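Local coordinates for kcn28 (Kitasatospora, PDB 6J31), which is of unknown function but has a two-domain GT-B fold and is related to the erythromycin biosynthesis protein CIII family, at residues F81-V86 against Y158-A163; Q91-Y96 against R114-N119; P129-P134 against P328-S333; G219-P224 against L293-V298; A227-L232 against E359-P364. One frame throughout, in Å; residues are numbered along the deposited sequence.

Interaction 1: residues F81-V86 against Y158-A163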
# COMPACT_ATOMS: atom_id res chain seq x y z
N PHE A 81 2.91 -17.37 3.96
CA PHE A 81 4.02 -16.48 3.61
C PHE A 81 5.35 -17.23 3.60
O PHE A 81 6.15 -17.06 2.68
CB PHE A 81 4.06 -15.30 4.57
CG PHE A 81 3.06 -14.23 4.26
CD1 PHE A 81 3.09 -13.56 3.04
CD2 PHE A 81 2.07 -13.90 5.17
CE1 PHE A 81 2.17 -12.58 2.75
CE2 PHE A 81 1.14 -12.92 4.87
CZ PHE A 81 1.19 -12.26 3.66
N LEU A 82 5.58 -18.07 4.60
CA LEU A 82 6.82 -18.85 4.63
C LEU A 82 6.88 -19.82 3.45
O LEU A 82 7.95 -20.05 2.89
CB LEU A 82 6.94 -19.59 5.96
CG LEU A 82 8.25 -20.34 6.23
CD1 LEU A 82 9.45 -19.43 6.06
CD2 LEU A 82 8.23 -20.91 7.63
N ASP A 83 5.73 -20.38 3.06
CA ASP A 83 5.69 -21.21 1.87
C ASP A 83 6.10 -20.42 0.64
O ASP A 83 6.84 -20.92 -0.22
CB ASP A 83 4.30 -21.80 1.67
CG ASP A 83 3.98 -22.91 2.66
OD1 ASP A 83 4.89 -23.37 3.38
OD2 ASP A 83 2.80 -23.34 2.68
N ASP A 84 5.61 -19.18 0.52
CA ASP A 84 5.98 -18.35 -0.62
C ASP A 84 7.47 -18.02 -0.60
O ASP A 84 8.12 -18.01 -1.65
CB ASP A 84 5.14 -17.07 -0.63
CG ASP A 84 5.31 -16.28 -1.92
OD1 ASP A 84 5.07 -16.85 -3.01
OD2 ASP A 84 5.69 -15.09 -1.83
N ALA A 85 8.02 -17.72 0.58
CA ALA A 85 9.45 -17.43 0.67
C ALA A 85 10.29 -18.65 0.28
O ALA A 85 11.28 -18.52 -0.45
CB ALA A 85 9.82 -16.96 2.08
N VAL A 86 9.89 -19.83 0.74
CA VAL A 86 10.62 -21.06 0.40
C VAL A 86 10.54 -21.32 -1.10
O VAL A 86 11.52 -21.76 -1.72
CB VAL A 86 10.07 -22.24 1.23
CG1 VAL A 86 10.59 -23.56 0.70
CG2 VAL A 86 10.45 -22.07 2.69
N TYR A 158 8.19 -20.83 13.60
CA TYR A 158 9.45 -20.12 13.78
C TYR A 158 10.65 -21.04 13.62
O TYR A 158 11.73 -20.60 13.21
CB TYR A 158 9.47 -19.42 15.13
CG TYR A 158 8.66 -18.15 15.14
CD1 TYR A 158 9.19 -16.97 14.61
CD2 TYR A 158 7.37 -18.11 15.64
CE1 TYR A 158 8.46 -15.81 14.60
CE2 TYR A 158 6.63 -16.95 15.64
CZ TYR A 158 7.18 -15.80 15.12
OH TYR A 158 6.47 -14.62 15.10
N ARG A 159 10.50 -22.32 13.95
CA ARG A 159 11.58 -23.27 13.72
C ARG A 159 11.81 -23.49 12.22
O ARG A 159 12.95 -23.58 11.77
CB ARG A 159 11.29 -24.59 14.42
CG ARG A 159 11.60 -24.55 15.90
CD ARG A 159 11.26 -25.88 16.55
NE ARG A 159 11.67 -25.89 17.94
CZ ARG A 159 12.93 -26.09 18.34
NH1 ARG A 159 13.89 -26.28 17.43
NH2 ARG A 159 13.23 -26.08 19.63
N ARG A 160 10.73 -23.61 11.45
CA ARG A 160 10.87 -23.79 10.01
C ARG A 160 11.48 -22.55 9.37
O ARG A 160 12.29 -22.65 8.44
CB ARG A 160 9.51 -24.10 9.38
CG ARG A 160 9.57 -24.45 7.91
CD ARG A 160 8.28 -25.10 7.46
NE ARG A 160 7.20 -24.14 7.30
CZ ARG A 160 6.63 -23.84 6.14
NH1 ARG A 160 7.07 -24.40 5.02
NH2 ARG A 160 5.64 -22.96 6.09
N PHE A 161 11.10 -21.37 9.86
CA PHE A 161 11.67 -20.13 9.35
C PHE A 161 13.17 -20.08 9.59
O PHE A 161 13.95 -19.78 8.68
CB PHE A 161 10.95 -18.95 10.01
CG PHE A 161 10.92 -17.69 9.18
CD1 PHE A 161 12.00 -17.34 8.39
CD2 PHE A 161 9.80 -16.88 9.19
CE1 PHE A 161 11.96 -16.19 7.62
CE2 PHE A 161 9.75 -15.73 8.42
CZ PHE A 161 10.84 -15.38 7.64
N ASP A 162 13.61 -20.40 10.81
CA ASP A 162 15.04 -20.40 11.11
C ASP A 162 15.77 -21.44 10.28
O ASP A 162 16.91 -21.22 9.86
CB ASP A 162 15.28 -20.65 12.60
CG ASP A 162 14.87 -19.47 13.46
OD1 ASP A 162 14.67 -18.38 12.89
OD2 ASP A 162 14.77 -19.64 14.69
N ALA A 163 15.15 -22.60 10.06
CA ALA A 163 15.77 -23.63 9.24
C ALA A 163 15.93 -23.17 7.80
O ALA A 163 16.94 -23.48 7.15
CB ALA A 163 14.96 -24.91 9.30
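L82 and D83 meet R160 and F161 between two nearly parallel helices, 74-96 and 152-167, in the N-terminal half of the GT-B fold. The axes of segments 81-86 and 158-163 come within 10.9 Å and run 15° apart. Side chains bridge the spacing. F81, one residue before L82, touches BG9. R160 grips D83 end-on in a salt bridge. Its NH1 lies 2.9 Å and its NH2 2.8 Å from the same oxygen, D83 OD1. OD1 sits close to the guanidinium plane, but the carboxylate is turned 74° against that plane. NH1 therefore arrives nearly along the C-O axis, while NH2 comes from above the carboxylate. The R160 chain is extended as far as CD, then bends at chi3 (76°), which folds the guanidinium over L82. L82 CD2 lies over one guanidinium face, 3.4 Å from R160 NE. The other methyl serves the neighbouring residue. L82 CD1 is 4.0 Å from the centroid of the F161 ring and almost above it, a CH-pi contact. One leucine thus packs against both the cation and the phenyl ring. D79 makes a second, long and weak ion pair with R160. F161 packs on A175 of a loop. The same two helices also touch through L82 on H157, and through A85 and V86 on W164.

Interaction 2: residues Q91-Y96 against R114-N119; sequences QLRAAY and RVLAMN
L116 reaches across to L92 and R93, and its two methyls do separate jobs. The apolar part comes first. L116 CD1 lies 4.1 Å from L92 CB and 3.9 Å from the backbone L92 O. The methyl thus rests on the helix surface as much as on the side chain. L116 CD2 takes the other direction and lies over one face of the R93 guanidinium, 4.1 Å from R93 NH1. This is van der Waals packing of a methyl on a flat cation.

The backbones are nearest at R93 and L116, whose CA atoms are 6.9 Å apart. The segment axes approach to 10.4 Å, at 51° to each other. Helix 74-96 precedes strand 103-107 of the N-terminal parallel sheet. Helix 112-120 follows that strand and leads to the adjacent strand 124-128, as the helix of a beta-alpha-beta crossover. L116 and A117 pack on F104 of strand 103-107, and Y96 meets F104 edge-to-face.

The polar groups meet at the outer side, where both residues are partly exposed. The R93 chain is extended through CD, then bends at chi3 (-48°), which swings its head toward the second helix. There the N119 amide group stands at the edge of the guanidinium, near its plane, with the planes of the two groups 33° apart. R93 also touches W120, the residue after N119.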
# COMPACT_ATOMS: atom_id res chain seq x y z
N GLN A 91 13.40 -20.17 -7.38
CA GLN A 91 13.02 -19.62 -8.68
C GLN A 91 13.82 -18.38 -9.02
O GLN A 91 14.31 -18.24 -10.15
CB GLN A 91 11.52 -19.32 -8.69
CG GLN A 91 10.67 -20.54 -8.49
CD GLN A 91 9.21 -20.23 -8.58
OE1 GLN A 91 8.70 -19.94 -9.66
NE2 GLN A 91 8.51 -20.31 -7.46
N LEU A 92 14.01 -17.49 -8.05
CA LEU A 92 14.85 -16.32 -8.27
C LEU A 92 16.29 -16.72 -8.56
O LEU A 92 16.95 -16.13 -9.42
CB LEU A 92 14.78 -15.39 -7.06
CG LEU A 92 13.46 -14.69 -6.79
CD1 LEU A 92 13.61 -13.80 -5.58
CD2 LEU A 92 13.01 -13.88 -8.00
N ARG A 93 16.80 -17.72 -7.83
CA ARG A 93 18.16 -18.17 -8.06
C ARG A 93 18.33 -18.71 -9.47
O ARG A 93 19.29 -18.36 -10.17
CB ARG A 93 18.54 -19.25 -7.03
CG ARG A 93 20.01 -19.69 -7.08
CD ARG A 93 20.32 -20.77 -6.04
NE ARG A 93 19.81 -20.41 -4.71
CZ ARG A 93 20.47 -19.66 -3.82
NH1 ARG A 93 21.68 -19.18 -4.10
NH2 ARG A 93 19.91 -19.40 -2.65
N ALA A 94 17.38 -19.52 -9.93
CA ALA A 94 17.46 -20.09 -11.27
C ALA A 94 17.42 -19.02 -12.35
O ALA A 94 18.16 -19.08 -13.34
CB ALA A 94 16.34 -21.11 -11.47
N ALA A 95 16.55 -18.02 -12.18
CA ALA A 95 16.40 -16.99 -13.20
C ALA A 95 17.64 -16.12 -13.33
O ALA A 95 18.02 -15.73 -14.44
CB ALA A 95 15.17 -16.13 -12.91
N TYR A 96 18.29 -15.79 -12.21
CA TYR A 96 19.37 -14.80 -12.21
C TYR A 96 20.76 -15.40 -12.08
O TYR A 96 21.74 -14.64 -12.07
CB TYR A 96 19.14 -13.79 -11.08
CG TYR A 96 18.03 -12.80 -11.35
CD1 TYR A 96 18.21 -11.75 -12.24
CD2 TYR A 96 16.80 -12.93 -10.73
CE1 TYR A 96 17.20 -10.84 -12.49
CE2 TYR A 96 15.78 -12.04 -10.98
CZ TYR A 96 15.98 -10.99 -11.85
OH TYR A 96 14.97 -10.10 -12.10
N ARG A 114 16.54 -10.51 -0.95
CA ARG A 114 17.66 -10.10 -0.12
C ARG A 114 18.55 -11.28 0.24
O ARG A 114 19.78 -11.17 0.23
CB ARG A 114 17.17 -9.41 1.15
CG ARG A 114 18.29 -9.03 2.10
CD ARG A 114 17.76 -8.50 3.41
NE ARG A 114 18.84 -8.04 4.28
CZ ARG A 114 18.68 -7.64 5.54
NH1 ARG A 114 17.49 -7.66 6.11
NH2 ARG A 114 19.73 -7.24 6.24
N VAL A 115 17.94 -12.43 0.55
CA VAL A 115 18.72 -13.63 0.83
C VAL A 115 19.59 -13.97 -0.37
O VAL A 115 20.78 -14.27 -0.23
CB VAL A 115 17.79 -14.81 1.19
CG1 VAL A 115 18.60 -16.10 1.37
CG2 VAL A 115 16.98 -14.50 2.44
N LEU A 116 19.02 -13.87 -1.56
CA LEU A 116 19.77 -14.11 -2.78
C LEU A 116 20.89 -13.08 -2.93
O LEU A 116 22.03 -13.43 -3.27
CB LEU A 116 18.82 -14.05 -3.98
CG LEU A 116 19.07 -14.90 -5.21
CD1 LEU A 116 18.62 -14.20 -6.49
CD2 LEU A 116 20.50 -15.40 -5.30
N ALA A 117 20.59 -11.81 -2.63
CA ALA A 117 21.60 -10.76 -2.73
C ALA A 117 22.74 -11.00 -1.74
O ALA A 117 23.91 -10.74 -2.06
CB ALA A 117 20.96 -9.40 -2.50
N MET A 118 22.42 -11.48 -0.54
CA MET A 118 23.46 -11.79 0.43
C MET A 118 24.35 -12.94 -0.05
O MET A 118 25.57 -12.90 0.13
CB MET A 118 22.81 -12.12 1.78
CG MET A 118 22.29 -10.88 2.50
SD MET A 118 21.11 -11.25 3.81
CE MET A 118 22.22 -11.71 5.14
N ASN A 119 23.76 -13.95 -0.69
CA ASN A 119 24.54 -15.08 -1.20
C ASN A 119 25.55 -14.62 -2.25
O ASN A 119 26.69 -15.11 -2.28
CB ASN A 119 23.61 -16.13 -1.81
CG ASN A 119 22.82 -16.91 -0.77
OD1 ASN A 119 23.15 -16.93 0.41
ND2 ASN A 119 21.76 -17.57 -1.22

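Interaction 3: residues P129-P134 against P328-S333; sequences PTWVMP and PANAES
The indole N-H of W131 is given to N330, with W131 NE1 2.7 Å from N330 OD1. This bond joins the two halves of the GT-B fold. W131 lies in the loop after strand 124-128 of the N-terminal sheet, and N330 lies on helix 327-336 of the C-terminal half. The bond is short but bent, with an N-H...O angle of 131°. OD1 lies close to the indole plane, at its edge, while the amide stands at 81° to the ring. The donor is tilted out of the carbonyl plane. W131 CG sits between the backbone N and the carbonyl carbon (chi1 46°), which directs the ring at the helix. On the other side of the amide, N330 ND2 bonds to G303 O and weakly to D326 OD2. D326 also accepts from T130 OG1, so both segments share it. These links fix the rotation of the N330 amide. The contact is buried near the ligand pocket: T130 touches BG9, and the W131 side chain is about 7 Å from it. Further along the indole, A329 CB packs obliquely against the six-membered ring, 3.5 Å from W131 CZ2.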
# COMPACT_ATOMS: atom_id res chain seq x y z
N PRO A 129 5.86 -0.31 0.43
CA PRO A 129 4.68 0.44 -0.04
C PRO A 129 3.89 1.12 1.07
O PRO A 129 3.00 1.92 0.76
CB PRO A 129 3.84 -0.64 -0.72
CG PRO A 129 4.15 -1.87 0.06
CD PRO A 129 5.62 -1.77 0.41
N THR A 130 4.19 0.84 2.33
CA THR A 130 3.50 1.47 3.45
C THR A 130 4.53 1.74 4.53
O THR A 130 5.74 1.54 4.34
CB THR A 130 2.33 0.61 3.94
OG1 THR A 130 1.55 1.35 4.88
CG2 THR A 130 2.83 -0.67 4.59
N TRP A 131 4.07 2.21 5.69
CA TRP A 131 5.00 2.55 6.75
C TRP A 131 5.71 1.30 7.28
O TRP A 131 5.21 0.18 7.18
CB TRP A 131 4.29 3.28 7.89
CG TRP A 131 2.99 2.68 8.36
CD1 TRP A 131 1.73 3.01 7.93
CD2 TRP A 131 2.81 1.69 9.39
NE1 TRP A 131 0.79 2.28 8.61
CE2 TRP A 131 1.42 1.46 9.51
CE3 TRP A 131 3.68 0.96 10.20
CZ2 TRP A 131 0.89 0.54 10.41
CZ3 TRP A 131 3.15 0.05 11.10
CH2 TRP A 131 1.76 -0.15 11.20
N VAL A 132 6.91 1.51 7.81
CA VAL A 132 7.74 0.43 8.29
C VAL A 132 7.61 0.32 9.80
O VAL A 132 7.05 1.18 10.47
CB VAL A 132 9.22 0.64 7.88
CG1 VAL A 132 9.35 0.68 6.36
CG2 VAL A 132 9.78 1.91 8.51
N MET A 133 8.13 -0.78 10.36
CA MET A 133 8.07 -1.03 11.79
C MET A 133 9.45 -0.81 12.37
O MET A 133 10.33 -1.67 12.23
CB MET A 133 7.59 -2.45 12.08
CG MET A 133 7.99 -3.45 11.02
SD MET A 133 6.54 -4.19 10.27
CE MET A 133 5.30 -3.55 11.36
N PRO A 134 9.71 0.31 13.04
CA PRO A 134 11.06 0.56 13.56
C PRO A 134 11.41 -0.41 14.67
O PRO A 134 10.56 -1.06 15.28
CB PRO A 134 10.98 2.00 14.07
CG PRO A 134 9.54 2.20 14.40
CD PRO A 134 8.77 1.39 13.40
N PRO A 328 -5.73 0.60 10.92
CA PRO A 328 -5.97 1.34 12.17
C PRO A 328 -4.95 2.45 12.41
O PRO A 328 -5.34 3.57 12.75
CB PRO A 328 -5.89 0.26 13.25
CG PRO A 328 -6.14 -1.01 12.54
CD PRO A 328 -5.51 -0.83 11.20
N ALA A 329 -3.66 2.17 12.21
CA ALA A 329 -2.66 3.21 12.37
C ALA A 329 -2.83 4.31 11.33
O ALA A 329 -2.69 5.50 11.65
CB ALA A 329 -1.25 2.61 12.30
N ASN A 330 -3.16 3.94 10.09
CA ASN A 330 -3.38 4.94 9.05
C ASN A 330 -4.54 5.86 9.41
O ASN A 330 -4.49 7.07 9.16
CB ASN A 330 -3.65 4.27 7.70
CG ASN A 330 -2.42 3.57 7.14
OD1 ASN A 330 -1.31 3.72 7.65
ND2 ASN A 330 -2.61 2.82 6.06
N ALA A 331 -5.60 5.30 10.00
CA ALA A 331 -6.72 6.10 10.46
C ALA A 331 -6.28 7.07 11.55
O ALA A 331 -6.72 8.22 11.58
CB ALA A 331 -7.84 5.20 10.97
N GLU A 332 -5.43 6.61 12.46
CA GLU A 332 -4.94 7.48 13.52
C GLU A 332 -4.12 8.63 12.96
O GLU A 332 -4.27 9.78 13.39
CB GLU A 332 -4.09 6.67 14.51
CG GLU A 332 -4.88 5.82 15.48
CD GLU A 332 -6.06 6.56 16.07
OE1 GLU A 332 -5.86 7.68 16.58
OE2 GLU A 332 -7.19 6.03 16.02
N SER A 333 -3.28 8.35 11.96
CA SER A 333 -2.42 9.39 11.39
C SER A 333 -3.23 10.52 10.78
O SER A 333 -3.00 11.69 11.09
CB SER A 333 -1.47 8.77 10.36
OG SER A 333 -0.70 7.74 10.95

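Interaction 4: residues G219-P224 against L293-V298; sequences GDWKRP and LEQADV
The backbones of the two segments are nearest at R223 and Q295, where the CA atoms are 6.4 Å apart. Segment 219-224 is an extended loop without strand pairing. Segment 293-298 comes off helix 289-294 and turns toward strand 298-301. Within it A296 N makes a weak bond to L293 O.

Q295 carries the contact, and no hydrogen bond crosses it. Its CG lies beside the backbone N (chi1 -45°), which puts it by the W221 carbonyl and the edge of the ring. The bend at chi2 (-77°) then turns the amide toward R223 CB and K222. Q295 CB meets the edge of the indole, 3.9 Å from W221 CZ3. Q295 CG lies 3.6 Å from the backbone W221 O and 4.0 Å from W221 CE3. The amide plane is turned 45° from the ring. Beyond W221, the amide passes along the loop: Q295 OE1 is 4.1 Å from R223 CB, and Q295 NE2 is 4.2 Å from K222 NZ. The carboxylates of D220 and E294 come near without touching, and E294 has a weak, long ion pair with R215.

The polar end of W221 is held by E282, which accepts from NE1. The indole also packs on V262 of strand 259-264 and on A291 and V292 of helix 289-294, so the loop lies over the C-terminal sheet and this helix. D297 and V298 pair with strand 229-234, through V230 and L232.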
# COMPACT_ATOMS: atom_id res chain seq x y z
N GLY A 219 -9.99 7.91 -17.99
CA GLY A 219 -11.22 8.63 -18.22
C GLY A 219 -11.35 9.83 -17.31
O GLY A 219 -10.72 9.94 -16.26
N ASP A 220 -12.21 10.77 -17.72
CA ASP A 220 -12.44 11.98 -16.96
C ASP A 220 -13.85 11.95 -16.39
O ASP A 220 -14.78 11.43 -17.01
CB ASP A 220 -12.25 13.21 -17.85
CG ASP A 220 -11.83 14.44 -17.08
OD1 ASP A 220 -12.58 14.88 -16.18
OD2 ASP A 220 -10.73 14.97 -17.36
N TRP A 221 -14.02 12.50 -15.19
CA TRP A 221 -15.32 12.53 -14.54
C TRP A 221 -15.70 13.97 -14.23
O TRP A 221 -14.96 14.68 -13.54
CB TRP A 221 -15.30 11.69 -13.26
CG TRP A 221 -16.65 11.45 -12.66
CD1 TRP A 221 -17.49 10.41 -12.94
CD2 TRP A 221 -17.33 12.26 -11.70
NE1 TRP A 221 -18.65 10.52 -12.20
CE2 TRP A 221 -18.57 11.66 -11.43
CE3 TRP A 221 -17.00 13.45 -11.04
CZ2 TRP A 221 -19.48 12.20 -10.53
CZ3 TRP A 221 -17.91 13.98 -10.15
CH2 TRP A 221 -19.13 13.36 -9.90
N LYS A 222 -16.85 14.41 -14.74
CA LYS A 222 -17.33 15.77 -14.55
C LYS A 222 -18.47 15.78 -13.53
O LYS A 222 -19.36 14.92 -13.57
CB LYS A 222 -17.77 16.40 -15.88
CG LYS A 222 -16.58 16.74 -16.79
CD LYS A 222 -15.54 17.63 -16.08
CE LYS A 222 -16.00 19.09 -15.99
NZ LYS A 222 -15.03 19.94 -15.22
N ARG A 223 -18.41 16.74 -12.61
CA ARG A 223 -19.45 16.89 -11.60
C ARG A 223 -20.80 17.15 -12.25
O ARG A 223 -20.90 18.05 -13.11
CB ARG A 223 -19.12 18.05 -10.67
CG ARG A 223 -20.17 18.27 -9.59
CD ARG A 223 -19.74 19.34 -8.62
NE ARG A 223 -19.74 20.64 -9.29
CZ ARG A 223 -20.80 21.44 -9.36
NH1 ARG A 223 -21.95 21.08 -8.81
NH2 ARG A 223 -20.71 22.60 -10.00
N PRO A 224 -21.84 16.41 -11.90
CA PRO A 224 -23.16 16.66 -12.50
C PRO A 224 -23.64 18.06 -12.12
O PRO A 224 -23.56 18.47 -10.96
CB PRO A 224 -24.05 15.57 -11.89
CG PRO A 224 -23.10 14.53 -11.39
CD PRO A 224 -21.88 15.29 -10.95
N LEU A 293 -11.92 11.99 -7.28
CA LEU A 293 -11.34 12.80 -6.21
C LEU A 293 -11.04 14.21 -6.67
O LEU A 293 -11.04 15.14 -5.86
CB LEU A 293 -10.08 12.14 -5.66
CG LEU A 293 -10.30 10.82 -4.91
CD1 LEU A 293 -8.98 10.25 -4.40
CD2 LEU A 293 -11.30 11.00 -3.77
N GLU A 294 -10.81 14.40 -7.97
CA GLU A 294 -10.57 15.73 -8.51
C GLU A 294 -11.76 16.65 -8.26
O GLU A 294 -11.58 17.86 -8.11
CB GLU A 294 -10.28 15.65 -10.01
CG GLU A 294 -8.97 16.29 -10.44
CD GLU A 294 -8.78 16.25 -11.94
OE1 GLU A 294 -8.42 15.17 -12.47
OE2 GLU A 294 -8.97 17.29 -12.60
N GLN A 295 -12.97 16.09 -8.20
CA GLN A 295 -14.18 16.86 -8.00
C GLN A 295 -14.84 16.56 -6.66
O GLN A 295 -15.95 17.03 -6.40
CB GLN A 295 -15.18 16.58 -9.13
CG GLN A 295 -14.58 16.56 -10.53
CD GLN A 295 -14.31 17.95 -11.09
OE1 GLN A 295 -15.06 18.89 -10.84
NE2 GLN A 295 -13.23 18.08 -11.85
N ALA A 296 -14.18 15.78 -5.81
CA ALA A 296 -14.77 15.34 -4.56
C ALA A 296 -14.60 16.36 -3.44
O ALA A 296 -13.60 17.08 -3.37
CB ALA A 296 -14.17 14.00 -4.13
N ASP A 297 -15.59 16.41 -2.56
CA ASP A 297 -15.52 17.21 -1.34
C ASP A 297 -15.27 16.37 -0.10
O ASP A 297 -14.83 16.92 0.92
CB ASP A 297 -16.81 18.02 -1.17
CG ASP A 297 -17.05 19.00 -2.30
OD1 ASP A 297 -16.38 20.06 -2.31
OD2 ASP A 297 -17.88 18.73 -3.19
N VAL A 298 -15.52 15.06 -0.16
CA VAL A 298 -15.19 14.15 0.93
C VAL A 298 -14.97 12.77 0.32
O VAL A 298 -15.49 12.46 -0.75
CB VAL A 298 -16.27 14.11 2.03
CG1 VAL A 298 -17.48 13.34 1.57
CG2 VAL A 298 -15.72 13.50 3.31

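Interaction 5: residues A227-L232 against E359-P364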
# COMPACT_ATOMS: atom_id res chain seq x y z
N ALA A 227 -25.22 19.73 -8.54
CA ALA A 227 -24.71 19.06 -7.34
C ALA A 227 -23.62 19.95 -6.75
O ALA A 227 -22.52 20.04 -7.30
CB ALA A 227 -24.17 17.67 -7.68
N GLU A 228 -23.93 20.59 -5.62
CA GLU A 228 -22.98 21.53 -5.03
C GLU A 228 -21.77 20.83 -4.43
O GLU A 228 -20.64 21.33 -4.52
CB GLU A 228 -23.69 22.38 -3.98
CG GLU A 228 -25.12 22.71 -4.36
CD GLU A 228 -25.46 24.16 -4.15
OE1 GLU A 228 -25.20 24.69 -3.05
OE2 GLU A 228 -25.99 24.79 -5.09
N LYS A 229 -21.97 19.66 -3.82
CA LYS A 229 -20.88 18.93 -3.19
C LYS A 229 -20.89 17.48 -3.68
O LYS A 229 -21.95 16.93 -4.00
CB LYS A 229 -21.00 18.98 -1.66
CG LYS A 229 -20.91 20.38 -1.08
CD LYS A 229 -19.62 20.62 -0.31
CE LYS A 229 -19.47 22.09 0.06
NZ LYS A 229 -18.42 22.30 1.10
N VAL A 230 -19.70 16.89 -3.75
CA VAL A 230 -19.53 15.53 -4.26
C VAL A 230 -18.85 14.69 -3.20
O VAL A 230 -17.84 15.10 -2.62
CB VAL A 230 -18.71 15.53 -5.56
CG1 VAL A 230 -18.30 14.11 -5.93
CG2 VAL A 230 -19.49 16.18 -6.69
N ALA A 231 -19.39 13.50 -2.96
CA ALA A 231 -18.81 12.53 -2.05
C ALA A 231 -18.48 11.25 -2.80
O ALA A 231 -19.27 10.79 -3.64
CB ALA A 231 -19.77 12.21 -0.90
N LEU A 232 -17.32 10.67 -2.50
CA LEU A 232 -16.93 9.38 -3.05
C LEU A 232 -16.80 8.38 -1.91
O LEU A 232 -16.10 8.64 -0.93
CB LEU A 232 -15.60 9.48 -3.82
CG LEU A 232 -14.99 8.13 -4.21
CD1 LEU A 232 -15.89 7.37 -5.18
CD2 LEU A 232 -13.59 8.29 -4.77
N GLU A 359 -19.64 18.16 8.14
CA GLU A 359 -18.72 18.99 8.91
C GLU A 359 -17.34 19.03 8.26
O GLU A 359 -16.73 20.10 8.14
CB GLU A 359 -18.63 18.48 10.34
CG GLU A 359 -19.75 18.98 11.24
CD GLU A 359 -20.10 18.00 12.34
OE1 GLU A 359 -19.19 17.26 12.78
OE2 GLU A 359 -21.27 17.97 12.76
N LEU A 360 -16.84 17.87 7.84
CA LEU A 360 -15.51 17.81 7.22
C LEU A 360 -15.45 18.65 5.95
O LEU A 360 -14.46 19.35 5.71
CB LEU A 360 -15.15 16.36 6.91
CG LEU A 360 -13.83 15.82 7.45
CD1 LEU A 360 -13.71 16.11 8.92
CD2 LEU A 360 -13.77 14.33 7.20
N ALA A 361 -16.50 18.60 5.12
CA ALA A 361 -16.46 19.28 3.83
C ALA A 361 -16.57 20.80 3.97
O ALA A 361 -16.10 21.53 3.09
CB ALA A 361 -17.57 18.76 2.93
N SER A 362 -17.18 21.29 5.05
CA SER A 362 -17.42 22.71 5.23
C SER A 362 -16.37 23.41 6.09
O SER A 362 -16.34 24.65 6.11
CB SER A 362 -18.81 22.93 5.84
OG SER A 362 -18.93 22.25 7.08
N ASP A 363 -15.53 22.67 6.79
CA ASP A 363 -14.56 23.26 7.71
C ASP A 363 -13.42 23.92 6.95
O ASP A 363 -12.65 23.21 6.28
CB ASP A 363 -14.03 22.18 8.65
CG ASP A 363 -13.18 22.74 9.78
OD1 ASP A 363 -12.67 23.87 9.67
OD2 ASP A 363 -13.04 22.03 10.80
N PRO A 364 -13.26 25.24 7.02
CA PRO A 364 -12.15 25.88 6.28
C PRO A 364 -10.78 25.55 6.84
O PRO A 364 -9.80 25.56 6.09
CB PRO A 364 -12.46 27.37 6.40
CG PRO A 364 -13.25 27.48 7.67
CD PRO A 364 -14.05 26.22 7.78
O HOH W 1 -16.05 21.57 0.09
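K229 reaches A361 because its chain bends once and is otherwise extended. CG lies beside the backbone N (chi1 -61°). The bend comes at chi2, whose -110° is away from a staggered value. From there the chain is straight (chi3 171°) and carries the amine across to the helix. The backbones stay well apart, with 8.3 Å between the CA atoms of K229 and A361. K229 NZ ends 3.2 Å from the carbonyl A361 O. A water joins the same two atoms by hydrogen bonds. It accepts from K229 NZ at 2.7 Å and donates to A361 O at 3.0 Å. The carbonyl is in the last turn of helix 350-362. A positive charge there is probably favoured by the helix dipole. NZ also lies 4.1 Å from A361 CB, which points at the strand. The hydroxyl of S362 turns back to V358 O. D363 then leaves the helical conformation and becomes the N-cap of the next helix, 364-378, with OD1 bonded to A365 N. The side chains of K229 and A361 both touch W259 of strand 259-264. This is a surface contact at the start of a central strand: 229-234 has 259-264 on one side and 298-301 on the other. A parallel sheet in the order 3-2-1-4-5-6 is the Rossmann-like arrangement of the C-terminal GT-B domain.

Interactions 1 and 2 share helix 74-96 in the N-terminal half. Their centres are 16 Å apart, and interaction 2 is nested inside the loop that interaction 1 closes. Interactions 4 and 5 belong to the C-terminal half, with centres 12 Å apart. They touch: D297 N is 2.6 Å from V230 O, a probable hydrogen bond between strand 229-234 and the residue leading into strand 298-301. Interaction 3 bridges the two halves, 25 Å from interaction 1 and 26 Å from interaction 5, centre to centre. It supplies T130 to the BG9 pocket, and interaction 1 supplies F81. The centres of interactions 1 and 4 are about 46 Å apart, on opposite sides of the chain's centre.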